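Side-chain contacts in alpha-catenin-like protein hmp-1 (Caenorhabditis elegans, PDB 5H5M), which links the cadherin-catenin complex of adherens junctions to actin filaments and is required for cell migration and cell shape changes during embryonic body enclosure and elongation: residues Ser330-Arg335 with Leu341-Lys346; His118-Phe123 with Leu241-Ala246; Glu143-Arg148 with Gln195-Leu200; Val176-His181 with Val224-Thr229; Asp292-Glu297 with Glu308-Ala313. One frame throughout, in Å; residues are numbered along the deposited sequence.

Interaction 1. Residues Ser330-Arg335 with Leu341-Lys346; sequences SALANR and LTWDPK
Trp343 lays the benzo end of its indole against the last turns of helix 305-339, where it meets Leu332 and the backbone of Arg335. The tip of the ring touches the leucine, with CH2 of Trp343 4.1 Å from CD1 of Leu332, and the two side chains cross at about a right angle. Nearer the pyrrole ring, CZ2 of Trp343 lies 3.9 Å from the carbonyl O of Arg335, which approaches the indole obliquely. On the tryptophan, CG stands opposite the carbonyl carbon (chi1 -76°), a setting that sends the indole back across the turn toward the preceding helix. Leu332 differs, its CG lying opposite the backbone N (chi1 165°), which carries CD1 up to the ring. The guanidinium of Arg335 is engaged by Glu351, with which NE forms a salt bridge. Ile259 of helix 237-260 touches both Leu332 and Trp343. Just beyond the tryptophan, Asp344 N-caps helix 345-374. A serine at Trp343 would probably leave Leu332 CD1 without its aromatic neighbour and open a gap beside the Arg335 carbonyl. The contact therefore rests on van der Waals packing of the ring against a leucine methyl and a backbone carbonyl, and it packs the helix-to-helix turn at this end of the bundle without a polar bond between the two segments.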
# COMPACT_ATOMS: atom_id res chain seq x y z
N SER A 330 17.89 11.09 -13.36
CA SER A 330 17.93 10.83 -14.80
C SER A 330 19.34 11.05 -15.35
O SER A 330 19.80 10.29 -16.20
CB SER A 330 16.93 11.73 -15.53
OG SER A 330 17.02 11.53 -16.93
N ALA A 331 20.00 12.10 -14.87
CA ALA A 331 21.37 12.39 -15.29
C ALA A 331 22.31 11.27 -14.84
O ALA A 331 23.27 10.94 -15.54
CB ALA A 331 21.82 13.73 -14.74
N LEU A 332 22.03 10.71 -13.67
CA LEU A 332 22.79 9.58 -13.15
C LEU A 332 22.54 8.35 -14.01
O LEU A 332 23.47 7.60 -14.34
CB LEU A 332 22.42 9.31 -11.69
CG LEU A 332 22.83 7.99 -11.03
CD1 LEU A 332 24.31 7.74 -11.15
CD2 LEU A 332 22.42 7.99 -9.56
N ALA A 333 21.28 8.14 -14.39
CA ALA A 333 20.91 7.02 -15.24
C ALA A 333 21.61 7.11 -16.60
O ALA A 333 22.08 6.10 -17.13
CB ALA A 333 19.40 6.98 -15.42
N ASN A 334 21.68 8.32 -17.16
CA ASN A 334 22.33 8.52 -18.44
C ASN A 334 23.84 8.30 -18.36
O ASN A 334 24.45 7.81 -19.31
CB ASN A 334 22.04 9.93 -18.98
CG ASN A 334 20.59 10.11 -19.38
OD1 ASN A 334 19.91 9.16 -19.76
ND2 ASN A 334 20.10 11.34 -19.28
N ARG A 335 24.44 8.66 -17.23
CA ARG A 335 25.87 8.45 -17.05
C ARG A 335 26.20 6.96 -16.94
O ARG A 335 27.28 6.53 -17.32
CB ARG A 335 26.38 9.20 -15.81
CG ARG A 335 26.43 10.72 -15.97
CD ARG A 335 27.12 11.39 -14.78
NE ARG A 335 26.46 11.09 -13.51
CZ ARG A 335 25.71 11.95 -12.84
NH1 ARG A 335 25.50 13.17 -13.32
NH2 ARG A 335 25.16 11.60 -11.68
N LEU A 341 29.81 0.81 -17.70
CA LEU A 341 30.56 -0.43 -17.92
C LEU A 341 32.05 -0.28 -17.57
O LEU A 341 32.78 -1.27 -17.53
CB LEU A 341 30.37 -0.86 -19.38
CG LEU A 341 31.11 -2.03 -20.02
CD1 LEU A 341 30.86 -3.33 -19.27
CD2 LEU A 341 30.68 -2.15 -21.48
N THR A 342 32.49 0.95 -17.31
CA THR A 342 33.89 1.22 -17.00
C THR A 342 34.08 1.81 -15.61
O THR A 342 35.17 2.30 -15.28
CB THR A 342 34.50 2.18 -18.03
OG1 THR A 342 33.67 3.35 -18.15
CG2 THR A 342 34.61 1.51 -19.39
N TRP A 343 33.04 1.77 -14.79
CA TRP A 343 33.08 2.35 -13.45
C TRP A 343 34.00 1.57 -12.50
O TRP A 343 33.83 0.37 -12.31
CB TRP A 343 31.68 2.42 -12.84
CG TRP A 343 30.82 3.52 -13.40
CD1 TRP A 343 31.15 4.39 -14.40
CD2 TRP A 343 29.50 3.88 -12.98
NE1 TRP A 343 30.11 5.26 -14.63
CE2 TRP A 343 29.08 4.97 -13.76
CE3 TRP A 343 28.62 3.38 -12.01
CZ2 TRP A 343 27.84 5.57 -13.62
CZ3 TRP A 343 27.38 3.98 -11.86
CH2 TRP A 343 27.00 5.07 -12.66
N ASP A 344 34.96 2.27 -11.91
CA ASP A 344 35.77 1.69 -10.84
C ASP A 344 35.00 1.84 -9.52
O ASP A 344 33.98 2.55 -9.49
CB ASP A 344 37.15 2.36 -10.77
CG ASP A 344 37.08 3.87 -10.62
OD1 ASP A 344 35.97 4.42 -10.50
OD2 ASP A 344 38.15 4.51 -10.61
N PRO A 345 35.44 1.16 -8.46
CA PRO A 345 34.80 1.31 -7.14
C PRO A 345 34.61 2.75 -6.67
O PRO A 345 33.62 3.04 -6.01
CB PRO A 345 35.75 0.55 -6.21
CG PRO A 345 36.27 -0.55 -7.07
CD PRO A 345 36.39 0.02 -8.46
N LYS A 346 35.55 3.64 -7.00
CA LYS A 346 35.43 5.03 -6.58
C LYS A 346 34.25 5.74 -7.25
O LYS A 346 33.55 6.53 -6.61
CB LYS A 346 36.73 5.80 -6.86
CG LYS A 346 36.73 7.21 -6.30
CD LYS A 346 36.36 7.20 -4.82
CE LYS A 346 36.14 8.61 -4.29
NZ LYS A 346 35.74 8.59 -2.85

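Interaction 2. Residues His118-Phe123 with Leu241-Ala246; sequences HISDAF and LAVSEA
Ser120 faces Val243 and Ser244 where helix 92-122 is about to end, with one dry and one wet half to the contact. The dry half is a single apolar touch: CB of Ser120 lies 4.0 Å from CG1 of Val243, and both side chains leave the backbone toward the partner helix. In the valine, CG1 points back from the amide nitrogen (chi1 168°), which carries that methyl into the gap, and the side chain also packs on Arg113, Val116 and Asp117 of helix 92-122. Small serines at the closest point let the backbones come near, the CA atoms of Ser120 and Ser244 being 6.5 Å apart. In this all-helical M domain of the vinculin/alpha-catenin family, the contact joins two helical bundles near the centre of the chain. The wet half is looser. The buried hydroxyls of Ser120 and Ser244 stand 4.5 Å apart from OG to OG, too far to bond directly, and a water fills the space between them. It lies 2.9 Å from Ser120 OG and donates to Ser244 OG at 2.8 Å. Each hydroxyl has a further partner: Ser244 OG bonds to the carbonyl of Phe240, one turn back on its own helix, and Ser120 OG to ND1 of His247.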
# COMPACT_ATOMS: atom_id res chain seq x y z
N HIS A 118 0.74 -3.25 0.08
CA HIS A 118 0.21 -3.61 -1.22
C HIS A 118 -0.33 -2.39 -1.96
O HIS A 118 -0.08 -2.22 -3.15
CB HIS A 118 -0.87 -4.68 -1.08
CG HIS A 118 -0.35 -6.01 -0.63
ND1 HIS A 118 0.05 -6.26 0.67
CD2 HIS A 118 -0.15 -7.17 -1.31
CE1 HIS A 118 0.47 -7.51 0.76
NE2 HIS A 118 0.36 -8.08 -0.42
N ILE A 119 -1.07 -1.55 -1.25
CA ILE A 119 -1.63 -0.33 -1.83
C ILE A 119 -0.53 0.62 -2.28
O ILE A 119 -0.63 1.25 -3.34
CB ILE A 119 -2.56 0.39 -0.83
CG1 ILE A 119 -3.76 -0.49 -0.50
CG2 ILE A 119 -3.03 1.73 -1.39
CD1 ILE A 119 -4.76 0.14 0.45
N SER A 120 0.52 0.71 -1.47
CA SER A 120 1.67 1.56 -1.79
C SER A 120 2.32 1.13 -3.11
O SER A 120 2.59 1.97 -3.97
CB SER A 120 2.70 1.53 -0.65
OG SER A 120 3.82 2.34 -0.94
N ASP A 121 2.55 -0.17 -3.27
CA ASP A 121 3.16 -0.70 -4.49
C ASP A 121 2.24 -0.61 -5.70
O ASP A 121 2.65 -0.14 -6.77
CB ASP A 121 3.58 -2.16 -4.29
CG ASP A 121 4.71 -2.33 -3.29
OD1 ASP A 121 5.44 -1.35 -3.05
OD2 ASP A 121 4.87 -3.45 -2.75
N ALA A 122 1.00 -1.05 -5.54
CA ALA A 122 0.11 -1.26 -6.68
C ALA A 122 -0.40 0.04 -7.30
O ALA A 122 -0.71 0.08 -8.49
CB ALA A 122 -1.07 -2.12 -6.26
N PHE A 123 -0.48 1.10 -6.50
CA PHE A 123 -1.12 2.34 -6.95
C PHE A 123 -0.15 3.52 -7.06
O PHE A 123 -0.59 4.66 -7.18
CB PHE A 123 -2.28 2.69 -6.02
CG PHE A 123 -3.43 1.73 -6.10
CD1 PHE A 123 -3.41 0.53 -5.40
CD2 PHE A 123 -4.53 2.01 -6.91
CE1 PHE A 123 -4.46 -0.37 -5.49
CE2 PHE A 123 -5.58 1.12 -7.00
CZ PHE A 123 -5.55 -0.08 -6.29
N LEU A 241 1.43 7.14 5.19
CA LEU A 241 2.63 7.97 5.19
C LEU A 241 3.82 7.23 5.78
O LEU A 241 4.96 7.41 5.33
CB LEU A 241 2.38 9.27 5.95
CG LEU A 241 1.32 10.20 5.35
CD1 LEU A 241 1.30 11.52 6.10
CD2 LEU A 241 1.56 10.43 3.87
N ALA A 242 3.57 6.40 6.79
CA ALA A 242 4.64 5.65 7.45
C ALA A 242 5.20 4.58 6.51
O ALA A 242 6.42 4.38 6.44
CB ALA A 242 4.13 5.01 8.74
N VAL A 243 4.31 3.90 5.79
CA VAL A 243 4.72 2.89 4.82
C VAL A 243 5.37 3.55 3.60
O VAL A 243 6.38 3.06 3.10
CB VAL A 243 3.52 2.02 4.39
CG1 VAL A 243 3.87 1.18 3.17
CG2 VAL A 243 3.06 1.14 5.54
N SER A 244 4.78 4.65 3.13
CA SER A 244 5.35 5.39 2.00
C SER A 244 6.79 5.81 2.28
O SER A 244 7.66 5.64 1.44
CB SER A 244 4.51 6.64 1.69
OG SER A 244 3.27 6.28 1.10
N GLU A 245 7.02 6.33 3.48
CA GLU A 245 8.36 6.76 3.88
C GLU A 245 9.31 5.57 3.93
O GLU A 245 10.45 5.65 3.46
CB GLU A 245 8.31 7.46 5.24
CG GLU A 245 9.64 7.95 5.74
CD GLU A 245 9.54 8.58 7.12
OE1 GLU A 245 8.54 9.27 7.39
OE2 GLU A 245 10.47 8.38 7.93
N ALA A 246 8.85 4.45 4.48
CA ALA A 246 9.67 3.25 4.58
C ALA A 246 9.96 2.67 3.20
O ALA A 246 11.04 2.14 2.96
CB ALA A 246 8.98 2.21 5.47
O HOH W 1 3.75 5.17 -1.37

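Interaction 3. Residues Glu143-Arg148 with Gln195-Leu200; sequences ENTRYR and QAAILL
This is an antiparallel helix-helix contact at the far end of a bundle, about 29 Å from the centre of the chain, in which Ile198 of helix 173-202 sits against Thr145 and Arg146 of helix 142-166. The axes of the two short segments run 178° apart in direction and approach to 9.9 Å. The tightest touch is methyl to methyl, CG2 of Thr145 lying 3.6 Å from CD1 of Ile198. Thr145 is turned for it: CG2 occupies the place farthest from the backbone N, while OG1 swings beside that N (chi1 -62°) and bonds to the carbonyl of His141 on its own helix. The same methyl also comes within 4.0 Å of the Ala197 carbonyl O. Such close apolar pairing between neighbouring antiparallel helices is what builds the helical bundles of the vinculin/alpha-catenin family; here Leu133 and Ala136 of helix 128-137 and Met213 of helix 207-233 pack round the same seam. Toward the surface, the long side chain of Arg146 reaches across Ile198 at about a right angle. Its NH1 lies 3.9 Å from CG2 of Ile198, the methyl meeting the guanidinium obliquely, and NE is held by a salt bridge to Glu142. CD1 of Ile198 meets both Thr145 CG2 and Arg146 NH1. An alanine in place of Ile198 would probably leave Thr145 CG2 facing a gap and strip the guanidinium of its aliphatic support.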
# COMPACT_ATOMS: atom_id res chain seq x y z
N GLU A 143 5.17 -5.48 -31.65
CA GLU A 143 5.97 -6.11 -30.61
C GLU A 143 5.80 -5.42 -29.26
O GLU A 143 5.72 -6.08 -28.23
CB GLU A 143 7.45 -6.12 -31.02
CG GLU A 143 7.75 -6.96 -32.26
CD GLU A 143 7.43 -6.23 -33.56
OE1 GLU A 143 6.90 -5.10 -33.50
OE2 GLU A 143 7.72 -6.78 -34.64
N ASN A 144 5.75 -4.09 -29.27
CA ASN A 144 5.62 -3.33 -28.04
C ASN A 144 4.20 -3.36 -27.48
O ASN A 144 4.01 -3.40 -26.27
CB ASN A 144 6.05 -1.87 -28.25
CG ASN A 144 7.55 -1.73 -28.36
OD1 ASN A 144 8.30 -2.61 -27.95
ND2 ASN A 144 7.99 -0.60 -28.91
N THR A 145 3.21 -3.34 -28.37
CA THR A 145 1.82 -3.37 -27.94
C THR A 145 1.53 -4.65 -27.17
O THR A 145 0.93 -4.61 -26.10
CB THR A 145 0.85 -3.25 -29.14
OG1 THR A 145 1.05 -1.99 -29.80
CG2 THR A 145 -0.60 -3.32 -28.66
N ARG A 146 1.98 -5.78 -27.70
CA ARG A 146 1.76 -7.07 -27.05
C ARG A 146 2.51 -7.15 -25.72
O ARG A 146 1.99 -7.73 -24.75
CB ARG A 146 2.18 -8.21 -27.97
CG ARG A 146 1.37 -8.27 -29.25
CD ARG A 146 1.30 -9.67 -29.82
NE ARG A 146 0.55 -9.70 -31.08
CZ ARG A 146 -0.77 -9.77 -31.16
NH1 ARG A 146 -1.50 -9.82 -30.06
NH2 ARG A 146 -1.36 -9.80 -32.34
N TYR A 147 3.71 -6.59 -25.67
CA TYR A 147 4.45 -6.51 -24.42
C TYR A 147 3.72 -5.62 -23.41
O TYR A 147 3.48 -6.02 -22.27
CB TYR A 147 5.87 -5.99 -24.65
CG TYR A 147 6.64 -5.79 -23.36
CD1 TYR A 147 7.09 -6.87 -22.62
CD2 TYR A 147 6.91 -4.51 -22.88
CE1 TYR A 147 7.78 -6.69 -21.43
CE2 TYR A 147 7.60 -4.32 -21.70
CZ TYR A 147 8.04 -5.42 -20.98
OH TYR A 147 8.73 -5.23 -19.80
N ARG A 148 3.36 -4.41 -23.85
CA ARG A 148 2.67 -3.47 -22.98
C ARG A 148 1.27 -3.96 -22.63
O ARG A 148 0.74 -3.64 -21.57
CB ARG A 148 2.59 -2.09 -23.64
CG ARG A 148 3.94 -1.40 -23.79
CD ARG A 148 4.65 -1.28 -22.45
NE ARG A 148 6.00 -0.75 -22.59
CZ ARG A 148 6.85 -0.58 -21.58
NH1 ARG A 148 6.47 -0.90 -20.34
NH2 ARG A 148 8.06 -0.09 -21.79
N GLN A 195 -7.39 -5.66 -25.68
CA GLN A 195 -7.79 -6.01 -27.04
C GLN A 195 -8.08 -4.79 -27.91
O GLN A 195 -7.81 -4.81 -29.11
CB GLN A 195 -9.02 -6.93 -27.01
CG GLN A 195 -8.74 -8.31 -26.44
CD GLN A 195 -7.62 -9.02 -27.18
OE1 GLN A 195 -7.53 -8.97 -28.40
NE2 GLN A 195 -6.75 -9.69 -26.43
N ALA A 196 -8.62 -3.74 -27.30
CA ALA A 196 -8.88 -2.49 -28.03
C ALA A 196 -7.58 -1.89 -28.57
O ALA A 196 -7.56 -1.29 -29.64
CB ALA A 196 -9.59 -1.49 -27.13
N ALA A 197 -6.50 -2.07 -27.81
CA ALA A 197 -5.19 -1.57 -28.22
C ALA A 197 -4.61 -2.43 -29.33
O ALA A 197 -3.97 -1.92 -30.25
CB ALA A 197 -4.25 -1.52 -27.03
N ILE A 198 -4.83 -3.74 -29.23
CA ILE A 198 -4.38 -4.67 -30.26
C ILE A 198 -5.06 -4.34 -31.58
O ILE A 198 -4.43 -4.36 -32.64
CB ILE A 198 -4.69 -6.13 -29.88
CG1 ILE A 198 -4.08 -6.47 -28.52
CG2 ILE A 198 -4.16 -7.08 -30.94
CD1 ILE A 198 -2.58 -6.34 -28.47
N LEU A 199 -6.36 -4.03 -31.51
CA LEU A 199 -7.13 -3.66 -32.69
C LEU A 199 -6.63 -2.35 -33.29
O LEU A 199 -6.53 -2.20 -34.51
CB LEU A 199 -8.62 -3.55 -32.35
CG LEU A 199 -9.30 -4.86 -31.94
CD1 LEU A 199 -10.72 -4.61 -31.44
CD2 LEU A 199 -9.29 -5.85 -33.10
N LEU A 200 -6.31 -1.39 -32.42
CA LEU A 200 -5.79 -0.11 -32.86
C LEU A 200 -4.41 -0.27 -33.49
O LEU A 200 -4.10 0.35 -34.50
CB LEU A 200 -5.72 0.89 -31.70
CG LEU A 200 -5.04 2.22 -32.05
CD1 LEU A 200 -5.77 2.91 -33.20
CD2 LEU A 200 -4.97 3.14 -30.83

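Interaction 4. Residues Val176-His181 with Val224-Thr229; sequences VSVIQH and VRLLTT
Leu226 and Leu227 carry the contact of helix 207-233 with Val178 and Ile179 of helix 173-202, two neighbouring helices of a helical bundle in the vinculin/alpha-catenin fold. The segment opens with Val224, which turns to Ile159 and Leu186 and whose carbonyl O accepts two bonds from Thr228. Leu226, two residues on, is exposed: its CD1 lies 4.3 Å from CG1 of Val178, a light touch between aliphatic tips. Leu227 provides the buried part, with its CD1 methyl 3.9 Å from the CG2 methyl of Ile179, the closest approach between the two segments. A chi1 of 171° sets its CG across from the backbone N, and the end of the side chain comes nearer the partner helix than its CB bond alone would suggest, crossing Ile179 at about a right angle. Ala163 of helix 142-166 touches both residues. One residue on, Thr228 turns its hydroxyl back to its own helix: alongside the regular backbone bond from Thr228 N, its OG1 donates to Val224 O at 2.7 Å, from 41° above the carbonyl plane.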
# COMPACT_ATOMS: atom_id res chain seq x y z
N VAL A 176 -16.60 -0.75 1.27
CA VAL A 176 -16.21 -2.08 0.82
C VAL A 176 -17.07 -2.52 -0.36
O VAL A 176 -16.57 -3.10 -1.33
CB VAL A 176 -16.30 -3.12 1.96
CG1 VAL A 176 -16.42 -4.54 1.41
CG2 VAL A 176 -15.11 -3.00 2.90
N SER A 177 -18.36 -2.22 -0.29
CA SER A 177 -19.28 -2.58 -1.36
C SER A 177 -18.87 -1.92 -2.68
O SER A 177 -18.82 -2.57 -3.72
CB SER A 177 -20.71 -2.19 -1.00
OG SER A 177 -21.58 -2.46 -2.08
N VAL A 178 -18.57 -0.62 -2.62
CA VAL A 178 -18.14 0.12 -3.80
C VAL A 178 -16.81 -0.42 -4.33
O VAL A 178 -16.64 -0.61 -5.54
CB VAL A 178 -18.00 1.63 -3.50
CG1 VAL A 178 -17.25 2.34 -4.63
CG2 VAL A 178 -19.37 2.26 -3.29
N ILE A 179 -15.87 -0.67 -3.42
CA ILE A 179 -14.56 -1.20 -3.78
C ILE A 179 -14.66 -2.55 -4.49
O ILE A 179 -13.99 -2.78 -5.50
CB ILE A 179 -13.66 -1.34 -2.53
CG1 ILE A 179 -13.31 0.04 -1.98
CG2 ILE A 179 -12.40 -2.13 -2.86
CD1 ILE A 179 -12.67 0.02 -0.61
N GLN A 180 -15.49 -3.44 -3.97
CA GLN A 180 -15.63 -4.77 -4.55
C GLN A 180 -16.30 -4.73 -5.92
O GLN A 180 -15.87 -5.44 -6.84
CB GLN A 180 -16.40 -5.69 -3.60
CG GLN A 180 -15.57 -6.11 -2.39
CD GLN A 180 -16.34 -6.93 -1.39
OE1 GLN A 180 -17.56 -6.79 -1.26
NE2 GLN A 180 -15.64 -7.79 -0.67
N HIS A 181 -17.34 -3.91 -6.06
CA HIS A 181 -18.01 -3.76 -7.35
C HIS A 181 -17.07 -3.15 -8.39
O HIS A 181 -17.01 -3.61 -9.54
CB HIS A 181 -19.27 -2.90 -7.22
CG HIS A 181 -20.39 -3.57 -6.48
ND1 HIS A 181 -20.48 -3.57 -5.11
CD2 HIS A 181 -21.46 -4.27 -6.93
CE1 HIS A 181 -21.56 -4.24 -4.74
NE2 HIS A 181 -22.17 -4.67 -5.83
N VAL A 224 -10.53 3.41 -12.21
CA VAL A 224 -9.33 3.38 -11.37
C VAL A 224 -9.33 4.55 -10.39
O VAL A 224 -8.98 4.39 -9.22
CB VAL A 224 -8.04 3.41 -12.22
CG1 VAL A 224 -6.83 3.76 -11.37
CG2 VAL A 224 -7.84 2.07 -12.93
N ARG A 225 -9.74 5.72 -10.86
CA ARG A 225 -9.83 6.91 -10.02
C ARG A 225 -10.81 6.68 -8.88
O ARG A 225 -10.55 7.02 -7.73
CB ARG A 225 -10.23 8.12 -10.86
CG ARG A 225 -10.31 9.43 -10.08
CD ARG A 225 -10.49 10.62 -11.01
NE ARG A 225 -9.33 10.81 -11.88
CZ ARG A 225 -9.30 10.52 -13.18
NH1 ARG A 225 -10.38 10.03 -13.78
NH2 ARG A 225 -8.20 10.73 -13.89
N LEU A 226 -11.96 6.10 -9.22
CA LEU A 226 -12.97 5.73 -8.25
C LEU A 226 -12.40 4.76 -7.20
O LEU A 226 -12.58 4.95 -6.00
CB LEU A 226 -14.17 5.09 -8.96
CG LEU A 226 -15.24 4.45 -8.08
CD1 LEU A 226 -15.76 5.48 -7.11
CD2 LEU A 226 -16.39 3.90 -8.91
N LEU A 227 -11.70 3.74 -7.68
CA LEU A 227 -11.16 2.71 -6.80
C LEU A 227 -10.08 3.27 -5.88
O LEU A 227 -10.03 2.93 -4.70
CB LEU A 227 -10.59 1.55 -7.63
CG LEU A 227 -9.80 0.50 -6.85
CD1 LEU A 227 -10.68 -0.19 -5.84
CD2 LEU A 227 -9.15 -0.51 -7.79
N THR A 228 -9.23 4.12 -6.44
CA THR A 228 -8.15 4.73 -5.67
C THR A 228 -8.71 5.59 -4.56
O THR A 228 -8.23 5.55 -3.42
CB THR A 228 -7.23 5.58 -6.57
OG1 THR A 228 -6.80 4.80 -7.69
CG2 THR A 228 -6.01 6.04 -5.78
N THR A 229 -9.74 6.37 -4.88
CA THR A 229 -10.39 7.22 -3.90
C THR A 229 -11.02 6.38 -2.79
O THR A 229 -10.85 6.67 -1.61
CB THR A 229 -11.47 8.10 -4.54
OG1 THR A 229 -10.88 8.92 -5.54
CG2 THR A 229 -12.11 8.99 -3.49

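Interaction 5. Residues Asp292-Glu297 with Glu308-Ala313; sequences DVVDAE and ETVKQA
Val294 and Val310 form the apolar half of this contact, their CG1 methyls 3.6 Å apart. Each valine projects from its helix toward the other and holds CG1 on the far side of CB from the main-chain nitrogen (chi1 179° and 170°). This setting directs each CG1 across the interface, where the two methyls meet while the side chains cross at about a right angle. Leu373 and Ala372 of helix 345-374 pack on Val310, and Ile369 of that helix and Leu241 of helix 237-260 on Val294, which places the pair in a buried layer. Beside it lies a polar half, carried by Asp295 and Lys311. Here the aspartate meets the lysine's aliphatic chain and not its charge: OD2 of Asp295 lies 3.4 Å from CD of Lys311. The lysine is bent at chi2 and chi3, and its NZ is 4.7 Å from Asp295 OD2, a separation at which opposite charges would probably still attract; its salt bridge is with Asp299. Water supplies the third kind of interaction. One molecule lies 2.8 Å from Asp295 OD2 and 2.9 Å from the Lys311 carbonyl O, with more acceptors around it than it has protons, so the two bonds may not both be made at once. A buried valine layer flanked by a hydrated charged edge, on two helices consecutive in the chain, is in keeping with a helical hairpin within a bundle of the vinculin/alpha-catenin family.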
# COMPACT_ATOMS: atom_id res chain seq x y z
N ASP A 292 -0.99 13.71 -3.26
CA ASP A 292 -2.43 13.57 -3.53
C ASP A 292 -3.24 13.32 -2.26
O ASP A 292 -4.25 13.97 -2.02
CB ASP A 292 -2.69 12.44 -4.52
CG ASP A 292 -2.25 12.78 -5.93
OD1 ASP A 292 -2.10 13.98 -6.23
OD2 ASP A 292 -2.07 11.84 -6.73
N VAL A 293 -2.77 12.37 -1.46
CA VAL A 293 -3.50 11.90 -0.30
C VAL A 293 -3.53 12.94 0.83
O VAL A 293 -4.53 13.08 1.52
CB VAL A 293 -2.89 10.57 0.22
CG1 VAL A 293 -3.47 10.18 1.56
CG2 VAL A 293 -3.13 9.46 -0.80
N VAL A 294 -2.43 13.67 0.99
CA VAL A 294 -2.37 14.67 2.05
C VAL A 294 -3.13 15.93 1.65
O VAL A 294 -3.83 16.53 2.48
CB VAL A 294 -0.91 15.03 2.41
CG1 VAL A 294 -0.89 16.08 3.49
CG2 VAL A 294 -0.17 13.79 2.89
N ASP A 295 -3.01 16.33 0.39
CA ASP A 295 -3.77 17.47 -0.13
C ASP A 295 -5.27 17.26 0.00
O ASP A 295 -6.00 18.16 0.43
CB ASP A 295 -3.41 17.73 -1.60
CG ASP A 295 -2.28 18.72 -1.76
OD1 ASP A 295 -1.94 19.06 -2.92
OD2 ASP A 295 -1.73 19.18 -0.74
N ALA A 296 -5.74 16.07 -0.36
CA ALA A 296 -7.16 15.74 -0.24
C ALA A 296 -7.61 15.77 1.22
O ALA A 296 -8.68 16.28 1.53
CB ALA A 296 -7.44 14.38 -0.86
N GLU A 297 -6.77 15.24 2.11
CA GLU A 297 -7.08 15.21 3.54
C GLU A 297 -7.27 16.62 4.11
O GLU A 297 -8.15 16.85 4.93
CB GLU A 297 -5.97 14.49 4.30
CG GLU A 297 -6.25 14.30 5.79
CD GLU A 297 -6.99 13.01 6.08
OE1 GLU A 297 -7.34 12.28 5.13
OE2 GLU A 297 -7.22 12.71 7.28
N GLU A 308 -3.03 25.27 5.60
CA GLU A 308 -2.15 26.01 4.70
C GLU A 308 -0.68 25.64 4.92
O GLU A 308 0.09 25.54 3.96
CB GLU A 308 -2.34 27.52 4.87
CG GLU A 308 -3.70 28.01 4.38
CD GLU A 308 -3.74 29.50 4.13
OE1 GLU A 308 -2.80 30.21 4.57
OE2 GLU A 308 -4.70 29.97 3.49
N THR A 309 -0.31 25.42 6.18
CA THR A 309 1.06 25.05 6.52
C THR A 309 1.40 23.66 5.99
O THR A 309 2.51 23.41 5.51
CB THR A 309 1.29 25.08 8.05
OG1 THR A 309 1.03 26.40 8.54
CG2 THR A 309 2.71 24.70 8.40
N VAL A 310 0.43 22.75 6.04
CA VAL A 310 0.63 21.39 5.55
C VAL A 310 0.64 21.35 4.02
O VAL A 310 1.50 20.70 3.42
CB VAL A 310 -0.47 20.45 6.08
CG1 VAL A 310 -0.42 19.11 5.37
CG2 VAL A 310 -0.33 20.26 7.59
N LYS A 311 -0.29 22.06 3.39
CA LYS A 311 -0.34 22.14 1.93
C LYS A 311 0.92 22.79 1.38
O LYS A 311 1.37 22.46 0.28
CB LYS A 311 -1.59 22.90 1.47
CG LYS A 311 -2.90 22.21 1.81
CD LYS A 311 -3.64 21.72 0.58
CE LYS A 311 -4.20 22.87 -0.23
NZ LYS A 311 -5.08 22.40 -1.33
N GLN A 312 1.48 23.72 2.14
CA GLN A 312 2.73 24.37 1.75
C GLN A 312 3.88 23.37 1.72
O GLN A 312 4.69 23.36 0.79
CB GLN A 312 3.06 25.52 2.71
CG GLN A 312 4.33 26.27 2.36
CD GLN A 312 4.24 26.96 1.02
OE1 GLN A 312 3.33 27.74 0.77
NE2 GLN A 312 5.19 26.66 0.14
N ALA A 313 3.95 22.52 2.74
CA ALA A 313 4.98 21.49 2.80
C ALA A 313 4.82 20.50 1.66
O ALA A 313 5.80 20.04 1.06
CB ALA A 313 4.94 20.77 4.14
O HOH W 2 -0.22 21.31 -1.86

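All five contacts lie in the helical M domain; four pair helices, and interaction 1 packs the turn before helix 345-374 on helix 305-339, which interaction 5 also uses. The centres of interactions 1 and 5 are about 36 Å apart. Interactions 3 and 4 share helix 173-202, and their segments alternate along the chain; their centres are about 26 Å apart. Interaction 2 spans the two groups: its segments bracket those of interactions 3 and 4 in sequence, and it precedes interactions 5 and 1. It also touches both neighbours, Phe123 packing on Leu227 and Thr228 of interaction 4, and Leu241 on Val294 of interaction 5. Interaction 2 is therefore probably part of what holds the bundles of this domain together.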